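Local coordinates for lumazine protein (Photobacterium kishitanii, PDB 3A35) that probably serves as an antenna for bacterial luciferase, shifting its bioluminescence to shorter wavelength, and is seen here with riboflavin bound in place of its lumazine chromophore, at residues G4-A9 with K80-V85; L43-S48 with G139-S144; R117-I122 with F156-K161; K103-V108 with G175-V180. All blocks are in the same frame, centred on the assembly; numbering follows the deposited sequence.

Overall arrangement
The chain folds into two lumazine-binding barrel domains, and interaction 2 (43-48 with 139-144) is the wholly buried place where a tight turn of one meets the equivalent turn of the other. It is almost all backbone and has no hydrogen bond of its own, whereas the other three are strand pairings, partly buried. Interaction 1 pairs the first and last strands of the N-terminal barrel; interactions 3 and 4 belong to one sheet of the C-terminal half, with Ile122 packed on Ala106 between them. Interactions 1 and 4 each carry a classic beta bulge and touch interaction 2 through Asn82 and Asn179. Interaction 3, farthest out, adds an aromatic stack and an arginine bonded side-on to an asparagine.

Interaction 1: G4-A9 with K80-V85; sequences GIVQGA and KVNLEV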
# COMPACT_ATOMS: atom_id res chain seq x y z
N GLY A 4 -1.29 -4.86 8.22
CA GLY A 4 -0.31 -3.91 7.78
C GLY A 4 1.15 -4.30 7.83
O GLY A 4 2.00 -3.50 7.97
N ILE A 5 1.35 -5.58 7.62
CA ILE A 5 2.62 -6.20 7.44
C ILE A 5 2.61 -6.89 6.10
O ILE A 5 1.85 -7.84 5.84
CB ILE A 5 2.91 -7.30 8.58
CG1 ILE A 5 2.96 -6.53 9.90
CG2 ILE A 5 4.22 -7.91 8.33
CD1 ILE A 5 3.01 -7.48 11.11
N VAL A 6 3.42 -6.27 5.27
CA VAL A 6 3.51 -6.74 3.85
C VAL A 6 4.15 -8.07 3.73
O VAL A 6 5.29 -8.29 4.27
CB VAL A 6 4.21 -5.64 2.97
CG1 VAL A 6 4.43 -6.12 1.52
CG2 VAL A 6 3.39 -4.35 3.01
N GLN A 7 3.53 -8.99 3.07
CA GLN A 7 4.01 -10.37 2.97
C GLN A 7 4.80 -10.62 1.73
O GLN A 7 5.60 -11.59 1.68
CB GLN A 7 2.82 -11.30 2.89
CG GLN A 7 2.04 -11.31 4.15
CD GLN A 7 0.63 -11.88 3.98
OE1 GLN A 7 0.16 -12.21 2.93
NE2 GLN A 7 -0.07 -11.99 5.16
N GLY A 8 4.73 -9.77 0.71
CA GLY A 8 5.62 -9.96 -0.50
C GLY A 8 5.28 -8.83 -1.47
O GLY A 8 4.40 -8.01 -1.22
N ALA A 9 5.94 -8.89 -2.58
CA ALA A 9 5.84 -7.82 -3.58
C ALA A 9 5.31 -8.51 -4.83
O ALA A 9 5.75 -9.60 -5.22
CB ALA A 9 7.28 -7.32 -3.85
N LYS A 80 6.25 -2.25 -8.66
CA LYS A 80 6.19 -3.22 -7.57
C LYS A 80 5.11 -2.72 -6.63
O LYS A 80 5.06 -1.58 -6.19
CB LYS A 80 7.50 -3.23 -6.83
CG LYS A 80 7.55 -4.03 -5.62
CD LYS A 80 9.06 -4.22 -5.41
CE LYS A 80 9.42 -3.81 -4.07
NZ LYS A 80 9.86 -2.35 -4.33
N VAL A 81 4.21 -3.67 -6.27
CA VAL A 81 3.07 -3.40 -5.36
C VAL A 81 3.22 -4.25 -4.10
O VAL A 81 3.67 -5.39 -4.15
CB VAL A 81 1.72 -3.63 -6.01
CG1 VAL A 81 1.63 -2.71 -7.32
CG2 VAL A 81 1.54 -5.08 -6.34
N ASN A 82 2.80 -3.73 -2.95
CA ASN A 82 2.82 -4.54 -1.71
C ASN A 82 1.64 -5.44 -1.68
O ASN A 82 0.52 -5.01 -2.00
CB ASN A 82 2.77 -3.56 -0.55
CG ASN A 82 4.04 -2.70 -0.46
OD1 ASN A 82 5.11 -3.16 -0.94
ND2 ASN A 82 3.94 -1.57 0.19
N LEU A 83 1.81 -6.66 -1.18
CA LEU A 83 0.71 -7.66 -1.05
C LEU A 83 0.52 -8.11 0.39
O LEU A 83 1.54 -8.42 1.06
CB LEU A 83 1.05 -8.92 -1.90
CG LEU A 83 1.31 -8.61 -3.39
CD1 LEU A 83 1.79 -9.87 -4.12
CD2 LEU A 83 0.03 -7.98 -4.08
N GLU A 84 -0.72 -8.22 0.83
CA GLU A 84 -0.99 -8.82 2.17
C GLU A 84 -2.33 -9.56 2.09
O GLU A 84 -3.39 -9.00 1.73
CB GLU A 84 -1.09 -7.80 3.23
CG GLU A 84 -1.27 -8.43 4.64
CD GLU A 84 -1.47 -7.46 5.74
OE1 GLU A 84 -1.44 -6.23 5.63
OE2 GLU A 84 -1.84 -8.03 6.85
N VAL A 85 -2.26 -10.87 2.38
CA VAL A 85 -3.49 -11.72 2.48
C VAL A 85 -3.95 -11.69 3.93
O VAL A 85 -3.17 -11.54 4.84
CB VAL A 85 -3.12 -13.11 2.01
CG1 VAL A 85 -4.35 -14.09 2.16
CG2 VAL A 85 -2.66 -13.06 0.59
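Gly4 gives its backbone N to Glu84 OE1 in a weak bond of 2.9 Å, with a positive phi that suits glycine. The carboxylate gets there because the Glu84 chain is fully extended, CG anti to the backbone N (chi1 -176°), and its other oxygen takes the N-H of Lys3, so this buried acid is occupied by main-chain donors. The Ile5 carbonyl O merely lies against the Glu84 side chain. Val6 then straddles Asn82, CG1 and CG2 each 3.7 Å from Asn82 CB, while the Asn82 amide is engaged with Asn168 and Asn141. Gln7 and Gly8, where the strand begins, both face Leu83 in a classic beta bulge, in the pairing that joins the first and last strands of the N-terminal lumazine-binding barrel: Gln7 N bonds Leu83 O at 2.9 Å, Gly8 N reaches the same oxygen only weakly, and Leu83 N returns a bond to Gly8 O. The Gln7 side-chain amide pairs with the backbone of Val85, OE1 taking Val85 N at 2.8 Å, almost straight but from above the carbonyl plane, and NE2 giving a more bent bond to Val85 O at 3.1 Å. Ala9, small and apolar, rests its CB on the aliphatic stem of Lys80, 3.7 Å from CG.

Interaction 2: L43-S48 with G139-S144; sequences LVNGCS and GINGVS. With RBF (riboflavin), chain C.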
# COMPACT_ATOMS: atom_id res chain seq x y z
N LEU A 43 -5.09 -7.06 0.41
CA LEU A 43 -4.52 -5.69 0.20
C LEU A 43 -3.43 -5.64 -0.84
O LEU A 43 -2.45 -6.38 -0.80
CB LEU A 43 -3.94 -5.13 1.51
CG LEU A 43 -4.94 -5.11 2.66
CD1 LEU A 43 -4.24 -4.32 3.82
CD2 LEU A 43 -6.26 -4.40 2.33
N VAL A 44 -3.63 -4.70 -1.77
CA VAL A 44 -2.61 -4.43 -2.78
C VAL A 44 -2.24 -2.95 -2.61
O VAL A 44 -3.11 -2.05 -2.68
CB VAL A 44 -3.20 -4.62 -4.20
CG1 VAL A 44 -2.04 -4.27 -5.22
CG2 VAL A 44 -3.64 -6.04 -4.38
N ASN A 45 -0.98 -2.71 -2.22
CA ASN A 45 -0.66 -1.36 -1.79
C ASN A 45 -1.61 -0.78 -0.79
O ASN A 45 -1.93 0.43 -0.72
CB ASN A 45 -0.51 -0.34 -2.91
CG ASN A 45 0.77 -0.49 -3.73
OD1 ASN A 45 1.76 -1.03 -3.26
ND2 ASN A 45 0.77 0.08 -4.94
N GLY A 46 -2.01 -1.65 0.18
CA GLY A 46 -2.88 -1.20 1.29
C GLY A 46 -4.31 -1.06 0.90
O GLY A 46 -5.17 -0.79 1.81
N CYS A 47 -4.70 -1.33 -0.36
CA CYS A 47 -6.11 -1.16 -0.76
C CYS A 47 -6.78 -2.54 -0.87
O CYS A 47 -6.28 -3.41 -1.55
CB CYS A 47 -6.09 -0.55 -2.14
SG CYS A 47 -7.74 -0.12 -2.80
N SER A 48 -7.98 -2.65 -0.27
CA SER A 48 -8.73 -3.88 -0.45
C SER A 48 -9.18 -3.98 -1.94
O SER A 48 -9.93 -3.12 -2.42
CB SER A 48 -9.96 -3.93 0.44
OG SER A 48 -9.58 -4.19 1.80
N GLY A 139 -1.15 3.89 7.75
CA GLY A 139 -0.80 2.94 6.63
C GLY A 139 -0.33 3.73 5.40
O GLY A 139 -1.02 4.59 4.91
N ILE A 140 0.84 3.32 4.91
CA ILE A 140 1.41 3.92 3.67
C ILE A 140 1.64 2.69 2.76
O ILE A 140 2.44 1.80 3.07
CB ILE A 140 2.78 4.60 3.91
CG1 ILE A 140 2.58 5.79 4.91
CG2 ILE A 140 3.32 5.02 2.55
CD1 ILE A 140 1.67 6.83 4.42
N ASN A 141 0.90 2.66 1.63
CA ASN A 141 0.95 1.49 0.78
C ASN A 141 0.81 0.13 1.47
O ASN A 141 1.40 -0.87 1.03
CB ASN A 141 2.21 1.48 -0.11
CG ASN A 141 2.30 2.53 -1.17
OD1 ASN A 141 3.49 2.61 -1.77
ND2 ASN A 141 1.29 3.17 -1.53
N GLY A 142 -0.00 0.16 2.54
CA GLY A 142 -0.24 -1.11 3.21
C GLY A 142 0.75 -1.43 4.31
O GLY A 142 0.64 -2.50 4.95
N VAL A 143 1.77 -0.58 4.54
CA VAL A 143 2.68 -0.78 5.70
C VAL A 143 2.16 0.11 6.83
O VAL A 143 2.01 1.31 6.72
CB VAL A 143 4.03 -0.29 5.27
CG1 VAL A 143 5.03 -0.38 6.49
CG2 VAL A 143 4.60 -1.12 4.10
N SER A 144 1.77 -0.60 7.89
CA SER A 144 1.31 0.11 9.11
C SER A 144 2.50 0.44 10.11
O SER A 144 3.32 -0.46 10.38
CB SER A 144 0.23 -0.70 9.81
OG SER A 144 -0.18 0.06 10.99
N1 RBF C . -12.30 -1.42 -5.03
C2 RBF C . -11.96 -1.69 -6.31
O2 RBF C . -11.67 -0.76 -7.12
N3 RBF C . -11.83 -2.98 -6.81
C4 RBF C . -12.05 -4.11 -5.98
O4 RBF C . -11.92 -5.23 -6.47
C4A RBF C . -12.49 -3.79 -4.67
N5 RBF C . -12.84 -4.90 -3.82
C5A RBF C . -13.25 -4.59 -2.53
C6 RBF C . -13.70 -5.66 -1.76
C7 RBF C . -14.15 -5.32 -0.45
C7M RBF C . -14.71 -6.51 0.37
C8 RBF C . -14.12 -4.05 0.06
C8M RBF C . -14.54 -3.81 1.44
C9 RBF C . -13.62 -2.97 -0.75
C9A RBF C . -13.28 -3.24 -2.07
N10 RBF C . -12.88 -2.17 -2.95
C10 RBF C . -12.57 -2.49 -4.24
C1' RBF C . -12.98 -0.82 -2.59
C2' RBF C . -11.68 -0.13 -2.25
O2' RBF C . -10.99 -0.88 -1.20
C3' RBF C . -11.89 1.21 -1.77
O3' RBF C . -12.65 1.89 -2.91
C4' RBF C . -10.61 2.06 -1.66
O4' RBF C . -9.85 1.60 -0.52
C5' RBF C . -10.91 3.55 -1.46
O5' RBF C . -9.73 4.35 -1.48
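Gly46 and Gly142 meet backbone to backbone, their CA atoms 3.3 Å apart, at the apices of two type I' turns, Val44 to Cys47 and Ile140 to Val143. Each turn closes a hairpin of its own lumazine-binding domain, so the pair forms a near-symmetric junction between the two repeats. With no side chain on either glycine the two backbones can come this close, and the positive phi angles also favour glycine. Asn45 and Asn141, at home in the left-handed conformation that begins such a turn, exchange CA-H...O contacts: Asn141 CA lies 3.4 Å from Asn45 O, and Asn45 CA 3.5 Å from Asn141 O. Their side chains run alongside one another in the same direction with amide planes stacked 20° apart. Asn45 OD1 accepts from Asn82 N. On the far side of the first turn the strand reaches riboflavin, whose ribityl O2' donates to Ser48 O at 2.8 Å, with Cys47 SG near O4'. The two turns share no direct hydrogen bond and rest on close fit and weak CA-H...O contacts; stronger bonds cross the domain boundary beside them, from the side chains of Asn82 to Asn141 O and of Asn179 to Asn45 O.

Interaction 3: R117-I122 with F156-K161; sequences RLKVYI and FINYPK
Strands 117-122 and 156-160 are antiparallel neighbours in the sheet of the C-terminal lumazine-binding domain, and their two faces differ in character. Leu118 pairs with Tyr159 and Val120 with Ile157, each pair joined by two backbone hydrogen bonds, such as Val120 N to Ile157 O at 3.0 Å. On the buried face that these residues share, Val120 CG2 lies at the edge of the Tyr159 ring, 3.8 Å from CD2, and Ile122 CD1 meets Ile157 CD1 at 4.1 Å; branched aliphatics and an aromatic suit this interior, where Ile140 packs as well. The other face is more mixed: Phe156 is buried, while Tyr121, Lys119 and Asn158 are partly exposed. Tyr121 and Phe156 run side by side in an offset stack, planes 13° apart and centroids 4.5 Å apart, leaving the Tyr121 OH over the far rim of the phenyl ring. The Lys119 stem passes obliquely by that ring, CB 3.7 Å from Phe156 CE1, and carries NZ on to a salt bridge with Glu114. Bends at chi2 and chi3 curl Arg117 back so that its guanidinium edge meets Asn158, its plane 74° from the amide. Pro160 N sits over one guanidinium face, while NE bonds Asn158 OD1 at 2.8 Å, nearly straight (172°), and NH2 bonds Asn158 O at 3.0 Å.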
# COMPACT_ATOMS: atom_id res chain seq x y z
N ARG A 117 17.90 3.25 9.36
CA ARG A 117 16.48 3.73 9.29
C ARG A 117 16.23 4.22 7.83
O ARG A 117 17.13 4.71 7.13
CB ARG A 117 16.25 4.89 10.25
CG ARG A 117 16.82 4.73 11.70
CD ARG A 117 16.23 3.50 12.35
NE ARG A 117 14.73 3.54 12.41
CZ ARG A 117 13.97 2.61 12.98
NH1 ARG A 117 14.53 1.55 13.56
NH2 ARG A 117 12.63 2.72 13.05
N LEU A 118 14.98 4.05 7.37
CA LEU A 118 14.45 4.64 6.13
C LEU A 118 13.48 5.74 6.66
O LEU A 118 12.41 5.44 7.20
CB LEU A 118 13.75 3.54 5.31
CG LEU A 118 13.16 4.08 4.00
CD1 LEU A 118 14.15 4.67 3.01
CD2 LEU A 118 12.32 3.08 3.22
N LYS A 119 13.89 7.01 6.55
CA LYS A 119 13.14 8.14 7.02
C LYS A 119 12.35 8.65 5.84
O LYS A 119 12.90 9.15 4.88
CB LYS A 119 14.11 9.21 7.47
CG LYS A 119 14.88 8.76 8.65
CD LYS A 119 15.63 9.90 9.38
CE LYS A 119 16.33 9.27 10.58
NZ LYS A 119 17.15 10.38 11.17
N VAL A 120 11.02 8.62 5.92
CA VAL A 120 10.13 8.99 4.81
C VAL A 120 9.30 10.13 5.30
O VAL A 120 8.63 10.03 6.35
CB VAL A 120 9.26 7.74 4.43
CG1 VAL A 120 8.28 8.20 3.29
CG2 VAL A 120 10.20 6.56 3.99
N TYR A 121 9.22 11.18 4.51
CA TYR A 121 8.45 12.41 4.73
C TYR A 121 7.40 12.57 3.67
O TYR A 121 7.74 12.61 2.48
CB TYR A 121 9.41 13.66 4.69
CG TYR A 121 10.52 13.54 5.74
CD1 TYR A 121 10.36 14.08 7.00
CD2 TYR A 121 11.68 12.84 5.47
CE1 TYR A 121 11.37 13.97 7.99
CE2 TYR A 121 12.69 12.64 6.45
CZ TYR A 121 12.53 13.24 7.69
OH TYR A 121 13.57 13.02 8.65
N ILE A 122 6.16 12.63 4.10
CA ILE A 122 5.07 12.52 3.17
C ILE A 122 4.23 13.78 3.30
O ILE A 122 3.79 14.08 4.39
CB ILE A 122 4.19 11.26 3.48
CG1 ILE A 122 5.05 9.95 3.40
CG2 ILE A 122 2.96 11.28 2.52
CD1 ILE A 122 4.32 8.66 3.51
N PHE A 156 6.36 12.53 9.14
CA PHE A 156 7.60 11.87 9.16
C PHE A 156 7.42 10.51 9.76
O PHE A 156 6.98 10.33 10.91
CB PHE A 156 8.63 12.74 9.91
CG PHE A 156 9.82 12.06 10.35
CD1 PHE A 156 10.47 11.07 9.58
CD2 PHE A 156 10.44 12.47 11.54
CE1 PHE A 156 11.65 10.43 9.98
CE2 PHE A 156 11.59 11.84 11.98
CZ PHE A 156 12.25 10.83 11.21
N ILE A 157 7.72 9.46 9.00
CA ILE A 157 7.70 8.11 9.44
C ILE A 157 9.08 7.52 9.38
O ILE A 157 9.78 7.63 8.41
CB ILE A 157 6.76 7.22 8.59
CG1 ILE A 157 5.37 7.85 8.62
CG2 ILE A 157 6.62 5.80 9.29
CD1 ILE A 157 4.60 7.64 7.42
N ASN A 158 9.52 6.93 10.51
CA ASN A 158 10.89 6.49 10.59
C ASN A 158 10.85 4.96 10.66
O ASN A 158 10.52 4.34 11.71
CB ASN A 158 11.50 7.11 11.88
CG ASN A 158 12.89 6.71 12.08
OD1 ASN A 158 13.40 5.83 11.48
ND2 ASN A 158 13.55 7.43 13.02
N TYR A 159 11.06 4.37 9.48
CA TYR A 159 10.96 2.93 9.32
C TYR A 159 12.30 2.22 9.59
O TYR A 159 13.32 2.80 9.24
CB TYR A 159 10.57 2.58 7.88
CG TYR A 159 9.18 3.05 7.45
CD1 TYR A 159 8.01 2.35 7.89
CD2 TYR A 159 9.07 4.14 6.63
CE1 TYR A 159 6.76 2.76 7.46
CE2 TYR A 159 7.81 4.58 6.14
CZ TYR A 159 6.69 3.89 6.61
OH TYR A 159 5.49 4.45 6.13
N PRO A 160 12.27 0.98 10.05
CA PRO A 160 13.52 0.23 10.06
C PRO A 160 13.91 0.01 8.59
O PRO A 160 13.06 -0.36 7.78
CB PRO A 160 13.14 -1.11 10.66
CG PRO A 160 11.58 -1.21 10.72
CD PRO A 160 11.07 0.17 10.42
N LYS A 161 15.22 0.13 8.26
CA LYS A 161 15.66 0.06 6.84
C LYS A 161 15.34 -1.28 6.13
O LYS A 161 15.20 -1.30 4.93
CB LYS A 161 17.18 0.46 6.63
CG LYS A 161 17.72 0.07 5.21
CD LYS A 161 18.79 0.94 4.60
CE LYS A 161 18.21 2.15 3.81
NZ LYS A 161 17.38 1.87 2.57

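Interaction 4: K103-V108 with G175-V180; sequences KGVATV and GSDVNV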
# COMPACT_ATOMS: atom_id res chain seq x y z
N LYS A 103 -7.76 6.26 2.30
CA LYS A 103 -8.36 7.64 2.45
C LYS A 103 -8.01 8.50 1.29
O LYS A 103 -8.82 9.43 0.97
CB LYS A 103 -7.90 8.23 3.74
CG LYS A 103 -8.33 7.37 4.89
CD LYS A 103 -9.76 6.79 4.79
CE LYS A 103 -10.12 6.10 6.12
NZ LYS A 103 -11.16 5.04 5.94
N GLY A 104 -6.84 8.39 0.70
CA GLY A 104 -6.57 9.17 -0.50
C GLY A 104 -5.07 9.06 -0.78
O GLY A 104 -4.31 8.31 -0.12
N VAL A 105 -4.61 9.72 -1.83
CA VAL A 105 -3.25 9.75 -2.24
C VAL A 105 -2.49 10.88 -1.58
O VAL A 105 -2.98 12.02 -1.45
CB VAL A 105 -3.20 9.86 -3.73
CG1 VAL A 105 -1.80 9.94 -4.23
CG2 VAL A 105 -3.80 8.68 -4.42
N ALA A 106 -1.29 10.59 -1.21
CA ALA A 106 -0.29 11.66 -0.77
C ALA A 106 1.00 11.53 -1.49
O ALA A 106 1.20 10.60 -2.32
CB ALA A 106 -0.12 11.64 0.75
N THR A 107 2.03 12.39 -1.25
CA THR A 107 3.19 12.39 -2.12
C THR A 107 4.42 12.49 -1.26
O THR A 107 4.47 13.34 -0.34
CB THR A 107 3.11 13.62 -3.06
OG1 THR A 107 1.93 13.47 -3.85
CG2 THR A 107 4.27 13.67 -4.02
N VAL A 108 5.41 11.72 -1.55
CA VAL A 108 6.71 11.70 -0.80
C VAL A 108 7.37 13.08 -1.03
O VAL A 108 7.67 13.47 -2.16
CB VAL A 108 7.56 10.59 -1.26
CG1 VAL A 108 8.96 10.65 -0.65
CG2 VAL A 108 6.89 9.24 -0.93
N GLY A 175 8.45 12.96 -4.81
CA GLY A 175 7.43 12.94 -5.81
C GLY A 175 6.64 11.64 -6.03
O GLY A 175 5.69 11.66 -6.79
N SER A 176 7.09 10.57 -5.37
CA SER A 176 6.31 9.30 -5.43
C SER A 176 4.96 9.51 -4.77
O SER A 176 4.87 9.96 -3.64
CB SER A 176 7.05 8.23 -4.73
OG SER A 176 8.21 7.86 -5.46
N ASP A 177 3.90 9.13 -5.44
CA ASP A 177 2.56 9.03 -4.86
C ASP A 177 2.39 7.73 -4.12
O ASP A 177 2.91 6.69 -4.47
CB ASP A 177 1.47 9.17 -5.87
CG ASP A 177 1.31 10.62 -6.42
OD1 ASP A 177 1.86 11.59 -5.89
OD2 ASP A 177 0.60 10.74 -7.42
N VAL A 178 1.65 7.83 -2.99
CA VAL A 178 1.39 6.66 -2.07
C VAL A 178 -0.07 6.67 -1.66
O VAL A 178 -0.72 7.69 -1.60
CB VAL A 178 2.30 6.73 -0.85
CG1 VAL A 178 3.75 6.67 -1.16
CG2 VAL A 178 2.01 7.98 0.01
N ASN A 179 -0.55 5.46 -1.35
CA ASN A 179 -1.91 5.28 -0.75
C ASN A 179 -1.81 5.44 0.74
O ASN A 179 -1.02 4.75 1.40
CB ASN A 179 -2.41 3.85 -1.00
CG ASN A 179 -2.68 3.57 -2.49
OD1 ASN A 179 -2.98 4.51 -3.28
ND2 ASN A 179 -2.71 2.31 -2.87
N VAL A 180 -2.64 6.35 1.28
CA VAL A 180 -2.64 6.54 2.79
C VAL A 180 -3.92 6.03 3.38
O VAL A 180 -5.05 6.29 2.84
CB VAL A 180 -2.49 8.08 3.05
CG1 VAL A 180 -2.59 8.36 4.59
CG2 VAL A 180 -1.28 8.67 2.40
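Ala106 is the shallow spot on the buried face of this strand pair: its single methyl makes a low dip, and the Val180 branch CG2 settles onto it, 3.6 Å from Ala106 CB. Just along the same side, Val178 turns CG2 toward the Ala106 carbonyl and CG1 toward Val108 CG2, 4.1 Å away, and Val108 CG2 also bears on Ser176 CB. Beta-branched valines make broad, stiff bumps that suit such a surface, and Ile140 of the next strand packs against Val178 and Val180. The strands run antiparallel within the C-terminal lumazine-binding sheet, and at one end Lys103 and Gly104 share Val180 as a classic beta bulge: Lys103 N bonds Val180 O at 2.8 Å, and Gly104 N reaches it weakly. Gly104, with a backbone shape that calls for glycine, adds no bump here. Across the other face Val105 CG1 lies crosswise against Asp177 CB at 3.7 Å. Thr107 runs beside Asp177, its OG1 set opposite the carbonyl carbon (chi1 -62°) to donate to Asp177 OD1 at 2.8 Å, on the anti side and about 30° out of the carboxylate plane. That torsion also sends the Thr107 methyl CG2 over Gly175 CA, 3.7 Å away, while Gly175 N closes the pairing on Val108 O at 2.8 Å.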